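Local coordinates for GDSL-like protein (Collinsella aerofaciens ATCC 25986, PDB 7BXD) that probably hydrolyses acyl esters as a member of the GDSL-like lipase/acylhydrolase family, with a substrate that is not established, at residues S37-D42 and S53-L58; G105-F110 and L174-Y179; L147-P152 and R181-V186. All coordinates share one frame; numbering follows the deposited sequence.

Contact 1 of 3, residues S37-D42 and S53-L58; sequences STTWGD and SWTSHL
The indole of W54 and the hydroxyl of S53 reach two successive carbonyls at the end of helix 37-40. W54 NE1 gives its N-H to T38 O at 2.8 Å, in the plane of both the ring and the carbonyl and on a lone pair, though the N-H is bent to 135°. One residue on, S53 OG donates to T39 O over 2.7 Å, tilted from the carbonyl plane. With OG anti to the backbone N (chi1 176°), the same oxygen also accepts from T55 N at 3.2 Å and so caps the start of the next helix. Packing is close here too: T39 OG1 lies at the indole edge, 3.5 Å from W54 CZ2, and G41 leaves its CA 4.0 Å from S53 CB. The margins are looser. W40 turns its ring away and is partly exposed, in a cation-pi contact with K73, while S56, exposed, bonds back through OG to S53 O. S37 begins this segment within the GDS motif, where SGNH hydrolases carry their nucleophile. T39 O has a second donor, N69 ND2; two side chains thus share this carbonyl, and side chains rather than backbone donors tie the segments together.

Contact 2 of 3, residues G105-F110 and L174-Y179; sequences GGVNDF and LTQAAY
F110 and Q176 both set CG anti to the backbone N, F110 with chi1 160° and Q176 with chi1 -171°, and this lays the phenyl ring against the first turn of helix 176-189 while the glutamine chain runs out across it. Q176 CB sits squarely over the ring face, 3.8 Å from the F110 centroid, a CH-pi contact. Q176 N lies over the same ring nearer its rim, 3.3 Å from F110 CE1, and L174 O comes to the ring edge in plane, 3.4 Å from F110 CE1. The two side chains cross at about a right angle, with the amide plane turned 37° from the ring and Q176 OE1 3.7 Å from F110 CD2. That amide is held at both ends, OE1 by S166 OG and NE2 by C153 O, which should fix its rotation.

Segment 105-110 carries the sequence GGVND, matching the GxND block of SGNH hydrolases, in which the asparagine commonly lines the oxyanion hole; N108 would fill that place by analogy. G106 is the N-cap of helix 107-111, with backbone angles that only a residue without a CB takes easily, and the helix then brings F110 round to the partner segment.

Y179 points toward that helix and offers its ring face to backbone: F110 CA stands over its centre at 3.8 Å from the Y179 centroid, a second CH-pi contact. F110 CB also packs at 3.9 Å on Y179 CD1, and D109 CB touches the same face near its rim, at Y179 CD2. The phenol OH bonds to V114 O, while F127 meets the ring edge-to-face. The carboxylate of D109 leads away to the backbone N-H groups of I77 and A78.

Contact 3 of 3, residues L147-P152 and R181-V186; sequences LVFMTP and RAMLEV
F149 opens the contact on the strand, its CB pointing toward the helix, and its ring meets the thioether of M183 edge-on. The sulfur SD lies 3.9 Å from F149 CD2 and 5.2 Å from the ring centroid, a Met-aromatic contact at the ring edge. M150 turns its side chain away and contributes its carbonyl, M150 O standing 4.0 Å from M183 SD. T151, where the strand has ended, brings its CA to 3.9 Å from M183 SD, and its methyl CG2 touches both that sulfur and L184 CD2, the latter at 3.9 Å. Its hydroxyl faces other partners, D196 OD1 and Y198 N. P152 closes the row with CD at 4.1 Å from M183 CE. M183 reaches all four residues because its chain runs extended through chi1 and chi2 and bends only at chi3 (-73°), which brings the methyl CE within reach of P152 CD and to the F149 ring edge, in its plane. Without the thioether, as with an alanine in its place, the F149 ring edge, T151 and P152 CD would probably lose their shared partner, opening a gap between strand and helix. The contact fits a beta-alpha-beta crossover: strand 146-150 lies between strands 100-104 and 194-195 in the parallel sheet, helix 176-189 covers it, and helix 127-141 packs beside both, with I135 on F149 and Y128 on A182 and V186.

Contact 1 closes before the others open, whereas contacts 2 and 3 alternate along the chain and share helix 176-189: its N-cap and first residues belong to 174-179 and the next part to 181-186. Their centres are 11 Å apart and they touch directly, as where G105 O approaches M183 CE. Contact 1 lies about 20 Å from contact 2 and 19 Å from contact 3, centre to centre, on the opposite side of the chain's centre, yet W54 CH2 meets M150 CE. Segments 37-42 and 105-110 follow, and 147-152 ends, neighbouring parallel strands at their C-terminal ends, where SGNH hydrolases usually build their active site.

Contact 1 of 3, residues S37-D42 and S53-L58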
loop_
_atom_site.group_PDB
_atom_site.type_symbol
_atom_site.label_atom_id
_atom_site.label_comp_id
_atom_site.label_asym_id
_atom_site.label_seq_id
_atom_site.Cartn_x
_atom_site.Cartn_y
_atom_site.Cartn_z
ATOM N N SER A 37 -2.769 7.213 1.003
ATOM C CA SER A 37 -1.967 8.420 1.226
ATOM C C SER A 37 -0.478 8.164 1.037
ATOM O O SER A 37 0.273 9.091 0.677
ATOM C CB SER A 37 -2.143 8.955 2.648
ATOM O OG SER A 37 -3.498 9.017 3.044
ATOM N N THR A 38 -0.017 6.952 1.381
ATOM C CA THR A 38 1.403 6.612 1.318
ATOM C C THR A 38 1.873 6.288 -0.085
ATOM O O THR A 38 3.067 6.033 -0.281
ATOM C CB THR A 38 1.740 5.478 2.313
ATOM O OG1 THR A 38 1.017 4.267 2.014
ATOM C CG2 THR A 38 1.457 5.915 3.751
ATOM N N THR A 39 0.960 6.302 -1.065
ATOM C CA THR A 39 1.316 6.377 -2.476
ATOM C C THR A 39 1.037 7.763 -3.048
ATOM O O THR A 39 1.867 8.296 -3.799
ATOM C CB THR A 39 0.574 5.289 -3.292
ATOM O OG1 THR A 39 1.044 4.000 -2.871
ATOM C CG2 THR A 39 0.854 5.419 -4.767
ATOM N N TRP A 40 -0.104 8.391 -2.709
ATOM C CA TRP A 40 -0.387 9.738 -3.212
ATOM C C TRP A 40 0.772 10.684 -2.923
ATOM O O TRP A 40 1.114 11.537 -3.762
ATOM C CB TRP A 40 -1.661 10.280 -2.568
ATOM C CG TRP A 40 -2.072 11.611 -3.163
ATOM C CD1 TRP A 40 -2.746 11.802 -4.335
ATOM C CD2 TRP A 40 -1.815 12.927 -2.623
ATOM N NE1 TRP A 40 -2.922 13.150 -4.564
ATOM C CE2 TRP A 40 -2.360 13.863 -3.530
ATOM C CE3 TRP A 40 -1.195 13.388 -1.461
ATOM C CZ2 TRP A 40 -2.276 15.243 -3.318
ATOM C CZ3 TRP A 40 -1.128 14.757 -1.228
ATOM C CH2 TRP A 40 -1.650 15.671 -2.171
ATOM N N GLY A 41 1.378 10.558 -1.732
ATOM C CA GLY A 41 2.476 11.419 -1.318
ATOM C C GLY A 41 2.155 12.399 -0.211
ATOM O O GLY A 41 2.737 13.480 -0.176
ATOM N N ASP A 42 1.260 12.028 0.718
ATOM C CA ASP A 42 0.937 12.914 1.837
ATOM C C ASP A 42 2.160 13.049 2.725
ATOM O O ASP A 42 2.785 12.050 3.098
ATOM C CB ASP A 42 -0.239 12.281 2.590
ATOM C CG ASP A 42 -0.856 13.166 3.661
ATOM O OD1 ASP A 42 -0.214 14.098 4.173
ATOM O OD2 ASP A 42 -2.030 12.870 4.000
ATOM N N SER A 53 6.177 11.822 -3.838
ATOM C CA SER A 53 5.965 10.420 -3.499
ATOM C C SER A 53 7.157 9.575 -3.947
ATOM O O SER A 53 7.934 9.953 -4.834
ATOM C CB SER A 53 4.723 9.912 -4.224
ATOM O OG SER A 53 4.566 8.515 -3.979
ATOM N N TRP A 54 7.284 8.393 -3.332
ATOM C CA TRP A 54 8.244 7.409 -3.821
ATOM C C TRP A 54 8.045 7.120 -5.299
ATOM O O TRP A 54 9.012 6.758 -5.995
ATOM C CB TRP A 54 8.158 6.127 -2.988
ATOM C CG TRP A 54 6.812 5.473 -2.953
ATOM C CD1 TRP A 54 5.819 5.698 -2.022
ATOM C CD2 TRP A 54 6.297 4.469 -3.848
ATOM N NE1 TRP A 54 4.736 4.888 -2.283
ATOM C CE2 TRP A 54 4.999 4.125 -3.396
ATOM C CE3 TRP A 54 6.818 3.804 -4.976
ATOM C CZ2 TRP A 54 4.231 3.141 -4.016
ATOM C CZ3 TRP A 54 6.049 2.816 -5.589
ATOM C CH2 TRP A 54 4.770 2.506 -5.114
ATOM N N THR A 55 6.804 7.254 -5.816
ATOM C CA THR A 55 6.571 6.953 -7.232
ATOM C C THR A 55 7.387 7.860 -8.141
ATOM O O THR A 55 7.729 7.470 -9.268
ATOM C CB THR A 55 5.086 7.113 -7.588
ATOM O OG1 THR A 55 4.625 8.445 -7.318
ATOM C CG2 THR A 55 4.227 6.130 -6.785
ATOM N N SER A 56 7.694 9.072 -7.683
ATOM C CA SER A 56 8.424 10.036 -8.519
ATOM C C SER A 56 9.903 9.696 -8.642
ATOM O O SER A 56 10.575 10.218 -9.548
ATOM C CB SER A 56 8.273 11.457 -7.958
ATOM O OG SER A 56 9.012 11.616 -6.752
ATOM N N HIS A 57 10.427 8.857 -7.746
ATOM C CA HIS A 57 11.826 8.453 -7.770
ATOM C C HIS A 57 12.020 7.086 -8.411
ATOM O O HIS A 57 13.132 6.752 -8.829
ATOM C CB HIS A 57 12.364 8.363 -6.329
ATOM C CG HIS A 57 12.319 9.651 -5.577
ATOM N ND1 HIS A 57 13.327 10.581 -5.660
ATOM C CD2 HIS A 57 11.405 10.147 -4.708
ATOM C CE1 HIS A 57 13.021 11.614 -4.893
ATOM N NE2 HIS A 57 11.864 11.372 -4.297
ATOM N N LEU A 58 10.981 6.266 -8.447
ATOM C CA LEU A 58 11.167 4.848 -8.708
ATOM C C LEU A 58 11.621 4.593 -10.146
ATOM O O LEU A 58 12.440 3.697 -10.392
ATOM C CB LEU A 58 9.854 4.114 -8.414
ATOM C CG LEU A 58 9.942 2.615 -8.644
ATOM C CD1 LEU A 58 10.970 1.920 -7.732
ATOM C CD2 LEU A 58 8.555 1.996 -8.460
#

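Contact 2 of 3, residues G105-F110 and L174-Y179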
loop_
_atom_site.group_PDB
_atom_site.type_symbol
_atom_site.label_atom_id
_atom_site.label_comp_id
_atom_site.label_asym_id
_atom_site.label_seq_id
_atom_site.Cartn_x
_atom_site.Cartn_y
_atom_site.Cartn_z
ATOM N N GLY A 105 -1.490 -0.981 0.429
ATOM C CA GLY A 105 -2.578 -0.439 1.227
ATOM C C GLY A 105 -2.818 -1.296 2.446
ATOM O O GLY A 105 -2.152 -2.314 2.656
ATOM N N GLY A 106 -3.801 -0.865 3.253
ATOM C CA GLY A 106 -4.262 -1.621 4.397
ATOM C C GLY A 106 -4.142 -0.894 5.719
ATOM O O GLY A 106 -4.825 -1.279 6.677
ATOM N N VAL A 107 -3.334 0.168 5.813
ATOM C CA VAL A 107 -3.239 0.834 7.108
ATOM C C VAL A 107 -4.579 1.463 7.463
ATOM O O VAL A 107 -4.928 1.558 8.651
ATOM C CB VAL A 107 -2.053 1.826 7.202
ATOM C CG1 VAL A 107 -2.323 3.107 6.391
ATOM C CG2 VAL A 107 -1.726 2.157 8.654
ATOM N N ASN A 108 -5.348 1.929 6.462
ATOM C CA ASN A 108 -6.653 2.520 6.783
ATOM C C ASN A 108 -7.690 1.463 7.152
ATOM O O ASN A 108 -8.590 1.730 7.965
ATOM C CB ASN A 108 -7.148 3.426 5.670
ATOM C CG ASN A 108 -6.245 4.623 5.483
ATOM O OD1 ASN A 108 -5.780 5.206 6.467
ATOM N ND2 ASN A 108 -6.005 5.008 4.232
ATOM N N ASP A 109 -7.605 0.262 6.566
ATOM C CA ASP A 109 -8.493 -0.814 6.978
ATOM C C ASP A 109 -8.298 -1.121 8.456
ATOM O O ASP A 109 -9.279 -1.346 9.189
ATOM C CB ASP A 109 -8.242 -2.056 6.118
ATOM C CG ASP A 109 -8.445 -1.772 4.644
ATOM O OD1 ASP A 109 -7.554 -1.077 4.073
ATOM O OD2 ASP A 109 -9.482 -2.218 4.091
ATOM N N PHE A 110 -7.030 -1.176 8.907
ATOM C CA PHE A 110 -6.733 -1.379 10.315
ATOM C C PHE A 110 -7.266 -0.203 11.140
ATOM O O PHE A 110 -8.014 -0.385 12.102
ATOM C CB PHE A 110 -5.215 -1.509 10.468
ATOM C CG PHE A 110 -4.709 -1.248 11.874
ATOM C CD1 PHE A 110 -5.134 -2.038 12.953
ATOM C CD2 PHE A 110 -3.808 -0.223 12.100
ATOM C CE1 PHE A 110 -4.647 -1.788 14.238
ATOM C CE2 PHE A 110 -3.328 0.026 13.375
ATOM C CZ PHE A 110 -3.754 -0.756 14.447
ATOM N N LEU A 174 -8.244 -5.694 17.128
ATOM C CA LEU A 174 -7.218 -6.274 16.270
ATOM C C LEU A 174 -6.016 -5.340 16.193
ATOM O O LEU A 174 -6.159 -4.122 16.238
ATOM C CB LEU A 174 -7.742 -6.495 14.839
ATOM C CG LEU A 174 -8.909 -7.476 14.722
ATOM C CD1 LEU A 174 -9.485 -7.440 13.328
ATOM C CD2 LEU A 174 -8.408 -8.884 15.075
ATOM N N THR A 175 -4.821 -5.914 16.037
ATOM C CA THR A 175 -3.656 -5.085 15.712
ATOM C C THR A 175 -3.423 -5.090 14.199
ATOM O O THR A 175 -4.046 -5.844 13.426
ATOM C CB THR A 175 -2.368 -5.552 16.396
ATOM O OG1 THR A 175 -1.981 -6.761 15.763
ATOM C CG2 THR A 175 -2.529 -5.761 17.918
ATOM N N GLN A 176 -2.495 -4.238 13.757
ATOM C CA GLN A 176 -2.214 -4.182 12.330
ATOM C C GLN A 176 -1.684 -5.508 11.809
ATOM O O GLN A 176 -1.896 -5.844 10.636
ATOM C CB GLN A 176 -1.234 -3.054 12.072
ATOM C CG GLN A 176 -1.023 -2.762 10.595
ATOM C CD GLN A 176 -0.202 -1.499 10.347
ATOM O OE1 GLN A 176 -0.204 -0.598 11.180
ATOM N NE2 GLN A 176 0.461 -1.402 9.202
ATOM N N ALA A 177 -0.971 -6.257 12.650
ATOM C CA ALA A 177 -0.424 -7.544 12.235
ATOM C C ALA A 177 -1.495 -8.502 11.753
ATOM O O ALA A 177 -1.216 -9.324 10.870
ATOM C CB ALA A 177 0.373 -8.180 13.374
ATOM N N ALA A 178 -2.726 -8.439 12.306
ATOM C CA ALA A 178 -3.787 -9.330 11.834
ATOM C C ALA A 178 -4.119 -9.029 10.375
ATOM O O ALA A 178 -4.435 -9.945 9.594
ATOM C CB ALA A 178 -5.035 -9.175 12.712
ATOM N N TYR A 179 -4.153 -7.735 10.010
ATOM C CA TYR A 179 -4.422 -7.346 8.632
ATOM C C TYR A 179 -3.262 -7.765 7.723
ATOM O O TYR A 179 -3.485 -8.250 6.600
ATOM C CB TYR A 179 -4.696 -5.831 8.540
ATOM C CG TYR A 179 -5.989 -5.431 9.216
ATOM C CD1 TYR A 179 -6.056 -5.297 10.616
ATOM C CD2 TYR A 179 -7.143 -5.238 8.470
ATOM C CE1 TYR A 179 -7.255 -4.973 11.236
ATOM C CE2 TYR A 179 -8.367 -4.919 9.089
ATOM C CZ TYR A 179 -8.409 -4.794 10.480
ATOM O OH TYR A 179 -9.571 -4.461 11.133
#

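Contact 3 of 3, residues L147-P152 and R181-V186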
loop_
_atom_site.group_PDB
_atom_site.type_symbol
_atom_site.label_atom_id
_atom_site.label_comp_id
_atom_site.label_asym_id
_atom_site.label_seq_id
_atom_site.Cartn_x
_atom_site.Cartn_y
_atom_site.Cartn_z
ATOM N N LEU A 147 1.812 -8.726 -10.865
ATOM C CA LEU A 147 1.148 -8.123 -9.708
ATOM C C LEU A 147 1.987 -8.389 -8.474
ATOM O O LEU A 147 2.345 -9.544 -8.182
ATOM C CB LEU A 147 -0.235 -8.762 -9.545
ATOM C CG LEU A 147 -1.038 -8.394 -8.296
ATOM C CD1 LEU A 147 -1.263 -6.878 -8.199
ATOM C CD2 LEU A 147 -2.383 -9.157 -8.303
ATOM N N VAL A 148 2.287 -7.321 -7.734
ATOM C CA VAL A 148 3.084 -7.405 -6.513
ATOM C C VAL A 148 2.319 -6.630 -5.447
ATOM O O VAL A 148 1.926 -5.475 -5.678
ATOM C CB VAL A 148 4.488 -6.785 -6.717
ATOM C CG1 VAL A 148 5.300 -6.837 -5.443
ATOM C CG2 VAL A 148 5.256 -7.455 -7.860
ATOM N N PHE A 149 2.138 -7.235 -4.277
ATOM C CA PHE A 149 1.552 -6.521 -3.145
ATOM C C PHE A 149 2.679 -6.069 -2.223
ATOM O O PHE A 149 3.692 -6.757 -2.065
ATOM C CB PHE A 149 0.574 -7.395 -2.340
ATOM C CG PHE A 149 -0.858 -7.255 -2.775
ATOM C CD1 PHE A 149 -1.251 -7.622 -4.067
ATOM C CD2 PHE A 149 -1.812 -6.721 -1.907
ATOM C CE1 PHE A 149 -2.585 -7.472 -4.451
ATOM C CE2 PHE A 149 -3.149 -6.601 -2.306
ATOM C CZ PHE A 149 -3.535 -6.970 -3.576
ATOM N N MET A 150 2.483 -4.916 -1.583
ATOM C CA MET A 150 3.382 -4.442 -0.534
ATOM C C MET A 150 2.580 -4.291 0.741
ATOM O O MET A 150 1.539 -3.633 0.757
ATOM C CB MET A 150 4.046 -3.098 -0.923
ATOM C CG MET A 150 4.653 -3.165 -2.318
ATOM S SD MET A 150 5.971 -1.974 -2.646
ATOM C CE MET A 150 5.062 -0.435 -2.439
ATOM N N THR A 151 3.036 -4.926 1.810
ATOM C CA THR A 151 2.306 -4.842 3.072
ATOM C C THR A 151 2.363 -3.414 3.619
ATOM O O THR A 151 3.336 -2.688 3.379
ATOM C CB THR A 151 2.879 -5.835 4.074
ATOM O OG1 THR A 151 4.286 -5.567 4.182
ATOM C CG2 THR A 151 2.647 -7.288 3.659
ATOM N N PRO A 152 1.325 -2.993 4.346
ATOM C CA PRO A 152 1.265 -1.599 4.816
ATOM C C PRO A 152 2.335 -1.313 5.845
ATOM O O PRO A 152 2.580 -2.117 6.760
ATOM C CB PRO A 152 -0.140 -1.501 5.449
ATOM C CG PRO A 152 -0.517 -2.946 5.791
ATOM C CD PRO A 152 0.095 -3.744 4.653
ATOM N N ARG A 181 -1.228 -10.298 8.168
ATOM C CA ARG A 181 -1.308 -11.751 7.999
ATOM C C ARG A 181 -2.388 -12.104 7.008
ATOM O O ARG A 181 -2.209 -13.001 6.173
ATOM C CB ARG A 181 -1.584 -12.399 9.357
ATOM C CG ARG A 181 -0.352 -12.568 10.215
ATOM C CD ARG A 181 -0.594 -13.567 11.381
ATOM N NE ARG A 181 -1.792 -13.256 12.168
ATOM C CZ ARG A 181 -1.844 -12.397 13.182
ATOM N NH1 ARG A 181 -0.753 -11.753 13.575
ATOM N NH2 ARG A 181 -2.998 -12.189 13.807
ATOM N N ALA A 182 -3.540 -11.436 7.096
ATOM C CA ALA A 182 -4.627 -11.732 6.150
ATOM C C ALA A 182 -4.161 -11.471 4.714
ATOM O O ALA A 182 -4.411 -12.273 3.799
ATOM C CB ALA A 182 -5.842 -10.875 6.484
ATOM N N MET A 183 -3.501 -10.330 4.486
ATOM C CA MET A 183 -2.990 -10.016 3.155
ATOM C C MET A 183 -2.037 -11.092 2.679
ATOM O O MET A 183 -2.124 -11.546 1.532
ATOM C CB MET A 183 -2.276 -8.664 3.190
ATOM C CG MET A 183 -1.669 -8.275 1.833
ATOM S SD MET A 183 -0.899 -6.640 1.840
ATOM C CE MET A 183 -2.333 -5.600 1.870
ATOM N N LEU A 184 -1.111 -11.512 3.549
ATOM C CA LEU A 184 -0.159 -12.548 3.154
ATOM C C LEU A 184 -0.860 -13.860 2.807
ATOM O O LEU A 184 -0.435 -14.580 1.882
ATOM C CB LEU A 184 0.892 -12.771 4.251
ATOM C CG LEU A 184 1.808 -11.565 4.496
ATOM C CD1 LEU A 184 2.721 -11.825 5.664
ATOM C CD2 LEU A 184 2.620 -11.212 3.286
ATOM N N GLU A 185 -1.908 -14.225 3.551
ATOM C CA GLU A 185 -2.606 -15.487 3.281
ATOM C C GLU A 185 -3.346 -15.436 1.944
ATOM O O GLU A 185 -3.354 -16.431 1.201
ATOM C CB GLU A 185 -3.555 -15.801 4.424
ATOM C CG GLU A 185 -2.799 -16.198 5.697
ATOM C CD GLU A 185 -3.700 -16.381 6.891
ATOM O OE1 GLU A 185 -4.935 -16.251 6.762
ATOM O OE2 GLU A 185 -3.168 -16.681 7.986
ATOM N N VAL A 186 -3.996 -14.301 1.619
ATOM C CA VAL A 186 -4.684 -14.227 0.334
ATOM C C VAL A 186 -3.655 -14.201 -0.790
ATOM O O VAL A 186 -3.830 -14.838 -1.847
ATOM C CB VAL A 186 -5.647 -13.027 0.268
ATOM C CG1 VAL A 186 -6.390 -13.028 -1.069
ATOM C CG2 VAL A 186 -6.627 -13.073 1.413
#